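Local coordinates for PBP5 (Haemophilus influenzae, PDB 3A3J), which removes the C-terminal D-alanine from peptidoglycan precursor peptides, acting as a penicillin-binding serine D-alanyl-D-alanine carboxypeptidase of the peptidase S11 family, at residues Q85-V88 with A89-N92; G158-I161 with I162-P166; L165-E168 with Y169-Y172. All coordinates share one frame; numbering follows the deposited sequence.

Contact 1. Residues Q85-V88 with A89-N92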
ATOM      1  N   GLN A  85      28.693  -5.915 -14.236  1.00 34.80           N
ATOM      2  CA  GLN A  85      27.509  -6.720 -14.258  1.00 36.60           C
ATOM      3  C   GLN A  85      26.967  -6.819 -12.836  1.00 35.65           C
ATOM      4  O   GLN A  85      27.752  -7.082 -11.922  1.00 34.41           O
ATOM      5  CB  GLN A  85      27.914  -8.093 -14.741  1.00 37.97           C
ATOM      6  CG  GLN A  85      28.162  -8.016 -16.252  1.00 42.17           C
ATOM      7  CD  GLN A  85      27.323  -8.993 -16.964  1.00 47.44           C
ATOM      8  OE1 GLN A  85      27.588 -10.194 -16.915  1.00 50.99           O
ATOM      9  NE2 GLN A  85      26.254  -8.508 -17.603  1.00 51.45           N
ATOM     10  N   VAL A  86      25.651  -6.592 -12.658  1.00 34.91           N
ATOM     11  CA  VAL A  86      25.028  -6.482 -11.298  1.00 32.95           C
ATOM     12  C   VAL A  86      23.700  -7.229 -11.223  1.00 32.38           C
ATOM     13  O   VAL A  86      22.843  -7.043 -12.082  1.00 32.48           O
ATOM     14  CB  VAL A  86      24.792  -4.986 -10.927  1.00 31.86           C
ATOM     15  CG1 VAL A  86      24.250  -4.824  -9.485  1.00 32.19           C
ATOM     16  CG2 VAL A  86      26.065  -4.253 -11.046  1.00 31.23           C
ATOM     17  N   SER A  87      23.505  -8.040 -10.184  1.00 30.50           N
ATOM     18  CA  SER A  87      22.289  -8.836 -10.110  1.00 30.30           C
ATOM     19  C   SER A  87      21.020  -7.998  -9.845  1.00 29.15           C
ATOM     20  O   SER A  87      21.039  -6.903  -9.269  1.00 28.95           O
ATOM     21  CB  SER A  87      22.405  -9.904  -9.038  1.00 29.55           C
ATOM     22  OG  SER A  87      22.303  -9.181  -7.812  1.00 30.26           O
ATOM     23  N   VAL A  88      19.909  -8.521 -10.319  1.00 28.84           N
ATOM     24  CA  VAL A  88      18.630  -7.889 -10.109  1.00 27.80           C
ATOM     25  C   VAL A  88      18.384  -7.781  -8.580  1.00 27.19           C
ATOM     26  O   VAL A  88      17.936  -6.745  -8.110  1.00 27.27           O
ATOM     27  CB  VAL A  88      17.534  -8.722 -10.808  1.00 27.71           C
ATOM     28  CG1 VAL A  88      16.182  -8.490 -10.184  1.00 25.16           C
ATOM     29  CG2 VAL A  88      17.497  -8.419 -12.337  1.00 27.78           C
ATOM     30  N   ALA A  89      18.740  -8.803  -7.811  1.00 28.14           N
ATOM     31  CA  ALA A  89      18.647  -8.719  -6.299  1.00 29.07           C
ATOM     32  C   ALA A  89      19.370  -7.469  -5.777  1.00 28.70           C
ATOM     33  O   ALA A  89      18.788  -6.653  -5.074  1.00 29.68           O
ATOM     34  CB  ALA A  89      19.262  -9.965  -5.671  1.00 29.65           C
ATOM     35  N   ASP A  90      20.622  -7.247  -6.186  1.00 28.75           N
ATOM     36  CA  ASP A  90      21.321  -6.048  -5.694  1.00 27.74           C
ATOM     37  C   ASP A  90      20.653  -4.835  -6.143  1.00 27.00           C
ATOM     38  O   ASP A  90      20.513  -3.866  -5.375  1.00 27.40           O
ATOM     39  CB  ASP A  90      22.806  -5.971  -6.145  1.00 29.61           C
ATOM     40  CG  ASP A  90      23.702  -6.896  -5.319  1.00 33.57           C
ATOM     41  OD1 ASP A  90      23.278  -7.169  -4.195  1.00 38.60           O
ATOM     42  OD2 ASP A  90      24.804  -7.336  -5.742  1.00 37.03           O
ATOM     43  N   LEU A  91      20.230  -4.821  -7.406  1.00 25.81           N
ATOM     44  CA  LEU A  91      19.661  -3.581  -7.923  1.00 25.18           C
ATOM     45  C   LEU A  91      18.390  -3.179  -7.161  1.00 23.68           C
ATOM     46  O   LEU A  91      18.177  -2.063  -6.828  1.00 22.28           O
ATOM     47  CB  LEU A  91      19.393  -3.703  -9.430  1.00 24.94           C
ATOM     48  CG  LEU A  91      20.621  -3.834 -10.367  1.00 26.45           C
ATOM     49  CD1 LEU A  91      20.106  -4.146 -11.754  1.00 24.09           C
ATOM     50  CD2 LEU A  91      21.299  -2.471 -10.328  1.00 26.27           C
ATOM     51  N   ASN A  92      17.511  -4.132  -6.998  1.00 23.93           N
ATOM     52  CA  ASN A  92      16.240  -3.950  -6.317  1.00 24.96           C
ATOM     53  C   ASN A  92      16.450  -3.574  -4.816  1.00 26.15           C
ATOM     54  O   ASN A  92      15.925  -2.556  -4.326  1.00 26.29           O
ATOM     55  CB  ASN A  92      15.487  -5.276  -6.430  1.00 24.32           C
ATOM     56  CG  ASN A  92      14.001  -5.108  -6.177  1.00 28.25           C
ATOM     57  OD1 ASN A  92      13.400  -6.013  -5.657  1.00 27.30           O
ATOM     58  ND2 ASN A  92      13.445  -3.923  -6.443  1.00 26.17           N
TER
HETATM   59  O   HOH W   1      25.546  -8.300  -8.227  1.00 29.63           O

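Contact 2. Residues G158-I161 with I162-P166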
ATOM      1  N   GLY A 158       1.366   1.728  -1.244  1.00 23.12           N
ATOM      2  CA  GLY A 158       2.184   0.947  -0.226  1.00 22.64           C
ATOM      3  C   GLY A 158       1.342  -0.254   0.209  1.00 23.62           C
ATOM      4  O   GLY A 158       1.857  -1.343   0.444  1.00 24.01           O
ATOM      5  N   ALA A 159       0.020  -0.117   0.293  1.00 23.16           N
ATOM      6  CA  ALA A 159      -0.749  -1.376   0.717  1.00 23.72           C
ATOM      7  C   ALA A 159      -0.610  -2.516  -0.265  1.00 22.77           C
ATOM      8  O   ALA A 159      -0.560  -3.731   0.093  1.00 23.33           O
ATOM      9  CB  ALA A 159      -2.251  -1.034   0.916  1.00 22.62           C
ATOM     10  N   HIS A 160      -0.523  -2.147  -1.556  1.00 24.72           N
ATOM     11  CA  HIS A 160      -0.378  -3.172  -2.629  1.00 22.51           C
ATOM     12  C   HIS A 160       0.957  -3.829  -2.565  1.00 23.29           C
ATOM     13  O   HIS A 160       1.078  -5.020  -2.783  1.00 23.03           O
ATOM     14  CB  HIS A 160      -0.528  -2.534  -4.011  1.00 23.59           C
ATOM     15  CG  HIS A 160      -1.949  -2.513  -4.499  1.00 21.50           C
ATOM     16  ND1 HIS A 160      -2.622  -3.665  -4.848  1.00 23.95           N
ATOM     17  CD2 HIS A 160      -2.834  -1.498  -4.642  1.00 23.47           C
ATOM     18  CE1 HIS A 160      -3.849  -3.350  -5.251  1.00 21.63           C
ATOM     19  NE2 HIS A 160      -4.021  -2.041  -5.100  1.00 22.72           N
ATOM     20  N   ILE A 161       2.014  -3.049  -2.299  1.00 23.54           N
ATOM     21  CA  ILE A 161       3.288  -3.728  -2.031  1.00 23.54           C
ATOM     22  C   ILE A 161       3.207  -4.688  -0.854  1.00 23.33           C
ATOM     23  O   ILE A 161       3.678  -5.840  -0.911  1.00 24.51           O
ATOM     24  CB  ILE A 161       4.441  -2.650  -1.686  1.00 24.05           C
ATOM     25  CG1 ILE A 161       4.720  -1.717  -2.916  1.00 23.55           C
ATOM     26  CG2 ILE A 161       5.689  -3.368  -1.204  1.00 21.07           C
ATOM     27  CD1 ILE A 161       5.240  -0.328  -2.560  1.00 26.07           C
ATOM     28  N   ILE A 162       2.697  -4.206   0.273  1.00 24.27           N
ATOM     29  CA  ILE A 162       2.617  -5.095   1.425  1.00 24.98           C
ATOM     30  C   ILE A 162       1.738  -6.305   1.110  1.00 25.65           C
ATOM     31  O   ILE A 162       2.068  -7.445   1.413  1.00 24.82           O
ATOM     32  CB  ILE A 162       2.048  -4.323   2.662  1.00 26.29           C
ATOM     33  CG1 ILE A 162       3.071  -3.206   3.039  1.00 27.90           C
ATOM     34  CG2 ILE A 162       1.733  -5.334   3.826  1.00 24.78           C
ATOM     35  CD1 ILE A 162       2.491  -2.063   3.873  1.00 32.53           C
ATOM     36  N   ARG A 163       0.601  -6.028   0.500  1.00 26.02           N
ATOM     37  CA  ARG A 163      -0.378  -7.125   0.194  1.00 27.19           C
ATOM     38  C   ARG A 163       0.088  -8.054  -0.978  1.00 26.21           C
ATOM     39  O   ARG A 163       0.130  -9.263  -0.849  1.00 26.10           O
ATOM     40  CB  ARG A 163      -1.758  -6.496  -0.149  1.00 25.12           C
ATOM     41  CG  ARG A 163      -2.862  -7.585  -0.472  1.00 28.62           C
ATOM     42  CD  ARG A 163      -4.239  -6.888  -0.481  1.00 32.97           C
ATOM     43  NE  ARG A 163      -4.635  -6.682   0.885  1.00 30.41           N
ATOM     44  CZ  ARG A 163      -4.808  -5.526   1.490  1.00 31.87           C
ATOM     45  NH1 ARG A 163      -4.677  -4.379   0.870  1.00 32.92           N
ATOM     46  NH2 ARG A 163      -5.141  -5.530   2.760  1.00 33.28           N
ATOM     47  N   ASP A 164       0.476  -7.483  -2.114  1.00 27.50           N
ATOM     48  CA  ASP A 164       0.851  -8.338  -3.346  1.00 27.59           C
ATOM     49  C   ASP A 164       2.259  -8.909  -3.344  1.00 29.38           C
ATOM     50  O   ASP A 164       2.500  -9.917  -3.994  1.00 30.57           O
ATOM     51  CB  ASP A 164       0.619  -7.529  -4.618  1.00 27.21           C
ATOM     52  CG  ASP A 164      -0.734  -6.909  -4.623  1.00 25.80           C
ATOM     53  OD1 ASP A 164      -1.551  -7.542  -3.925  1.00 32.60           O
ATOM     54  OD2 ASP A 164      -1.040  -5.847  -5.241  1.00 27.58           O
ATOM     55  N   LEU A 165       3.169  -8.309  -2.572  1.00 29.91           N
ATOM     56  CA  LEU A 165       4.615  -8.587  -2.634  1.00 31.73           C
ATOM     57  C   LEU A 165       5.246  -8.769  -1.237  1.00 33.25           C
ATOM     58  O   LEU A 165       6.210  -8.076  -0.897  1.00 33.00           O
ATOM     59  CB  LEU A 165       5.315  -7.398  -3.347  1.00 30.80           C
ATOM     60  CG  LEU A 165       4.860  -7.107  -4.780  1.00 31.94           C
ATOM     61  CD1 LEU A 165       5.613  -5.915  -5.307  1.00 30.78           C
ATOM     62  CD2 LEU A 165       5.026  -8.374  -5.669  1.00 26.38           C
ATOM     63  N   PRO A 166       4.697  -9.694  -0.424  1.00 34.42           N
ATOM     64  CA  PRO A 166       5.166  -9.873   0.957  1.00 35.09           C
ATOM     65  C   PRO A 166       6.661 -10.190   1.022  1.00 36.63           C
ATOM     66  O   PRO A 166       7.366  -9.785   1.933  1.00 36.65           O
ATOM     67  CB  PRO A 166       4.358 -11.057   1.468  1.00 36.18           C
ATOM     68  CG  PRO A 166       3.698 -11.731   0.100  1.00 36.21           C
ATOM     69  CD  PRO A 166       3.587 -10.585  -0.836  1.00 33.46           C
TER

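Contact 3. Residues L165-E168 with Y169-Y172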
ATOM      1  N   LEU A 165       3.169  -8.309  -2.572  1.00 29.91           N
ATOM      2  CA  LEU A 165       4.615  -8.587  -2.634  1.00 31.73           C
ATOM      3  C   LEU A 165       5.246  -8.769  -1.237  1.00 33.25           C
ATOM      4  O   LEU A 165       6.210  -8.076  -0.897  1.00 33.00           O
ATOM      5  CB  LEU A 165       5.315  -7.398  -3.347  1.00 30.80           C
ATOM      6  CG  LEU A 165       4.860  -7.107  -4.780  1.00 31.94           C
ATOM      7  CD1 LEU A 165       5.613  -5.915  -5.307  1.00 30.78           C
ATOM      8  CD2 LEU A 165       5.026  -8.374  -5.669  1.00 26.38           C
ATOM      9  N   PRO A 166       4.697  -9.694  -0.424  1.00 34.42           N
ATOM     10  CA  PRO A 166       5.166  -9.873   0.957  1.00 35.09           C
ATOM     11  C   PRO A 166       6.661 -10.190   1.022  1.00 36.63           C
ATOM     12  O   PRO A 166       7.366  -9.785   1.933  1.00 36.65           O
ATOM     13  CB  PRO A 166       4.358 -11.057   1.468  1.00 36.18           C
ATOM     14  CG  PRO A 166       3.698 -11.731   0.100  1.00 36.21           C
ATOM     15  CD  PRO A 166       3.587 -10.585  -0.836  1.00 33.46           C
ATOM     16  N   GLU A 167       7.177 -10.908   0.060  1.00 37.50           N
ATOM     17  CA  GLU A 167       8.561 -11.275   0.141  1.00 39.01           C
ATOM     18  C   GLU A 167       9.400 -10.016  -0.150  1.00 38.87           C
ATOM     19  O   GLU A 167      10.362  -9.701   0.574  1.00 41.01           O
ATOM     20  CB  GLU A 167       8.831 -12.461  -0.785  1.00 39.92           C
ATOM     21  CG  GLU A 167      10.096 -13.236  -0.520  1.00 45.66           C
ATOM     22  CD  GLU A 167      10.384 -13.504   0.975  1.00 53.87           C
ATOM     23  OE1 GLU A 167       9.467 -13.898   1.749  1.00 54.02           O
ATOM     24  OE2 GLU A 167      11.569 -13.333   1.377  1.00 58.77           O
ATOM     25  N   GLU A 168       9.024  -9.256  -1.155  1.00 37.39           N
ATOM     26  CA  GLU A 168       9.745  -8.032  -1.459  1.00 36.42           C
ATOM     27  C   GLU A 168       9.637  -7.048  -0.260  1.00 35.19           C
ATOM     28  O   GLU A 168      10.627  -6.437   0.102  1.00 32.91           O
ATOM     29  CB  GLU A 168       9.252  -7.418  -2.792  1.00 36.95           C
ATOM     30  CG  GLU A 168       9.840  -5.993  -3.204  1.00 44.80           C
ATOM     31  CD  GLU A 168      10.218  -5.868  -4.730  1.00 51.56           C
ATOM     32  OE1 GLU A 168      10.179  -6.910  -5.407  1.00 59.42           O
ATOM     33  OE2 GLU A 168      10.556  -4.773  -5.272  1.00 53.19           O
ATOM     34  N   TYR A 169       8.450  -6.925   0.369  1.00 32.49           N
ATOM     35  CA  TYR A 169       8.234  -5.898   1.404  1.00 30.86           C
ATOM     36  C   TYR A 169       9.220  -6.030   2.605  1.00 31.20           C
ATOM     37  O   TYR A 169       9.559  -5.042   3.268  1.00 31.11           O
ATOM     38  CB  TYR A 169       6.781  -5.917   1.891  1.00 30.36           C
ATOM     39  CG  TYR A 169       6.582  -4.903   2.972  1.00 29.37           C
ATOM     40  CD1 TYR A 169       6.676  -3.548   2.669  1.00 28.45           C
ATOM     41  CD2 TYR A 169       6.369  -5.283   4.317  1.00 26.86           C
ATOM     42  CE1 TYR A 169       6.552  -2.606   3.646  1.00 25.11           C
ATOM     43  CE2 TYR A 169       6.192  -4.315   5.328  1.00 25.12           C
ATOM     44  CZ  TYR A 169       6.301  -2.978   4.958  1.00 27.79           C
ATOM     45  OH  TYR A 169       6.174  -1.967   5.890  1.00 32.60           O
ATOM     46  N   LYS A 170       9.684  -7.253   2.853  1.00 30.14           N
ATOM     47  CA  LYS A 170      10.628  -7.520   3.894  1.00 31.41           C
ATOM     48  C   LYS A 170      11.919  -6.724   3.695  1.00 30.62           C
ATOM     49  O   LYS A 170      12.596  -6.401   4.648  1.00 30.20           O
ATOM     50  CB  LYS A 170      10.938  -9.010   3.929  1.00 31.69           C
ATOM     51  CG  LYS A 170       9.788  -9.827   4.493  1.00 34.60           C
ATOM     52  CD  LYS A 170      10.213 -11.264   4.539  1.00 37.06           C
ATOM     53  CE  LYS A 170       9.025 -12.142   4.806  1.00 40.60           C
ATOM     54  NZ  LYS A 170       9.504 -13.529   4.639  1.00 42.32           N
ATOM     55  N   ILE A 171      12.229  -6.394   2.453  1.00 28.67           N
ATOM     56  CA  ILE A 171      13.464  -5.745   2.158  1.00 27.17           C
ATOM     57  C   ILE A 171      13.405  -4.305   2.690  1.00 27.18           C
ATOM     58  O   ILE A 171      14.425  -3.706   3.000  1.00 28.12           O
ATOM     59  CB  ILE A 171      13.775  -5.791   0.619  1.00 26.19           C
ATOM     60  CG1 ILE A 171      13.944  -7.249   0.178  1.00 25.43           C
ATOM     61  CG2 ILE A 171      15.085  -4.928   0.295  1.00 21.56           C
ATOM     62  CD1 ILE A 171      14.042  -7.445  -1.420  1.00 25.56           C
ATOM     63  N   TYR A 172      12.211  -3.762   2.737  1.00 25.38           N
ATOM     64  CA  TYR A 172      11.969  -2.405   3.210  1.00 26.34           C
ATOM     65  C   TYR A 172      12.309  -2.148   4.700  1.00 26.16           C
ATOM     66  O   TYR A 172      12.375  -1.019   5.101  1.00 26.00           O
ATOM     67  CB  TYR A 172      10.505  -2.115   3.076  1.00 25.50           C
ATOM     68  CG  TYR A 172      10.122  -1.832   1.672  1.00 29.67           C
ATOM     69  CD1 TYR A 172       9.930  -0.549   1.259  1.00 29.61           C
ATOM     70  CD2 TYR A 172      10.007  -2.857   0.737  1.00 29.69           C
ATOM     71  CE1 TYR A 172       9.633  -0.282  -0.040  1.00 30.75           C
ATOM     72  CE2 TYR A 172       9.657  -2.584  -0.581  1.00 28.61           C
ATOM     73  CZ  TYR A 172       9.486  -1.310  -0.937  1.00 27.89           C
ATOM     74  OH  TYR A 172       9.155  -0.994  -2.226  1.00 35.46           O
TER

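Contact 1. Residues Q85-V88 with A89-N92
S87 and D90 meet where a short strand turns straight into a helix, and together they illustrate how a serine N-cap starts a helix. The hydroxyl OG of S87 accepts from D90 N at 3.0 Å along a nearly straight path, with an N-H...O angle of 168°. With OG between its own backbone N and carbonyl carbon (chi1 73°), the hydroxyl faces the amide of D90. The main chain then takes up the helical pattern: L91 N bonds to S87 O at 2.9 Å, and N92 N bonds to V88 O at 2.9 Å.

The tightly packed side is apolar. CG1 of V86 lies 3.9 Å from CG of L91 and 3.8 Å from CB of D90, crossing the aspartate side chain at about a right angle. The other side is polar and hydrated: a water accepts from S87 N at 2.8 Å and donates to D90 OD2 at 2.8 Å, so the carboxylate is tied indirectly to the cap residue's own amide. An acidic group at a helix N-terminus would also be expected to interact favourably with the helix dipole.

Strand 85-87 pairs antiparallel with strand 60-62. L91 packs on A103, A106 and L107 of helix 101-112, while V86 and D90 touch strand 176-179, with F179 meeting both.

Contact 2. Residues G158-I161 with I162-P166
H160 lies alongside D164, one helical turn further on, and its imidazole edge overlaps the carboxylate end. The two side chains point the same way, and ND1 of H160 donates to OD2 of D164 at 2.7 Å. OD2 is met on its syn side, 23° out of the carboxylate plane, but lies close to the plane of the imidazole. Ring and carboxylate are turned 53° apart, so the carboxylate meets the edge of the imidazole while its own plane is turned well away from that of the ring. D164 reaches this position with CG anti to its carbonyl carbon (chi1 -50°), which carries the carboxylate back along the helix.

The same two residues are joined through the main chain, where D164 N bonds to H160 O at 2.6 Å. A similar bond links R163 N to A159 O at 2.6 Å, and I162 N bonds to G158 O at 3.0 Å. At the end of helix 151-164 the pattern deteriorates: L165 N still bonds to I161 O at 3.0 Å, but it approaches from above the carbonyl plane, and L165 is the first residue to leave helical backbone angles.

R163 directs its guanidinium elsewhere, to Y17, with a hydrogen bond to the backbone O and a cation-pi contact with the ring. The histidine ring stacks on F129. With H160 ND1 and Y44 OH both bonded to OD2, an ionised D164 would probably be favoured; its charge would tend to stabilise a protonated H160, and the ND1 bond fixes how the imidazole is rotated.

Contact 3. Residues L165-E168 with Y169-Y172
The short helix 166-169 and the residues after it form this contact, and E167 with K170 supplies its side-chain bridge, an i to i+3 salt bridge on the exposed side. NZ of K170 lies 2.9 Å from OE1 of E167, meeting that oxygen on its syn side and 20° out of the carboxylate plane. The two partners get there by different routes: the lysine chain is extended beyond CG, whereas the glutamate bends at chi2 (43°) to bring its end back toward the lysine. On the way, CG of K170 passes 3.5 Å from P166 O, so the aliphatic part of the lysine runs beside the first turn.

Along the main chain the bonding changes in spacing. Y169 N bonds to L165 O at 2.8 Å, a regular i to i+4 bond that begins at the N-cap residue. In the next residues the bonds run from i to i+3. K170 N makes a weak bond to E167 O at 3.4 Å, and I171 N bonds to E168 O at 2.8 Å, entering from well above the carbonyl plane. The same carbonyl oxygen of E168 lies at the edge of the Y172 ring, near its plane and 3.7 Å from CD2, while CG1 of I171 comes within 3.4 Å of it.

The side chains away from the salt bridge face several elements of the fold. E168 touches S43 of helix 38-51, and I171 and Y172 rest on I96 of helix 88-98. Y169 packs against I161 and I162 of helix 151-164, its hydroxyl bonded to D199, and both tyrosines touch M201 of strand 197-206.

Contacts 2 and 3 run directly into each other, sharing L165 and P166, with centres 8 Å apart. Contact 1 comes much earlier in the chain, yet the side chains of N92 and E168 meet, joining it to contact 3. Contacts 1 and 2 do not touch; their nearest atoms are about 8 Å apart. Contact 3 reaches the catalytic region, probably built around S36, K39 and S99, through Y172, while contacts 1 and 2 lie further back. The Y172 side chain comes to about 5 Å from that of K202, a probable substrate-binding residue, compared with about 7 Å for I161 and about 9 Å for N92.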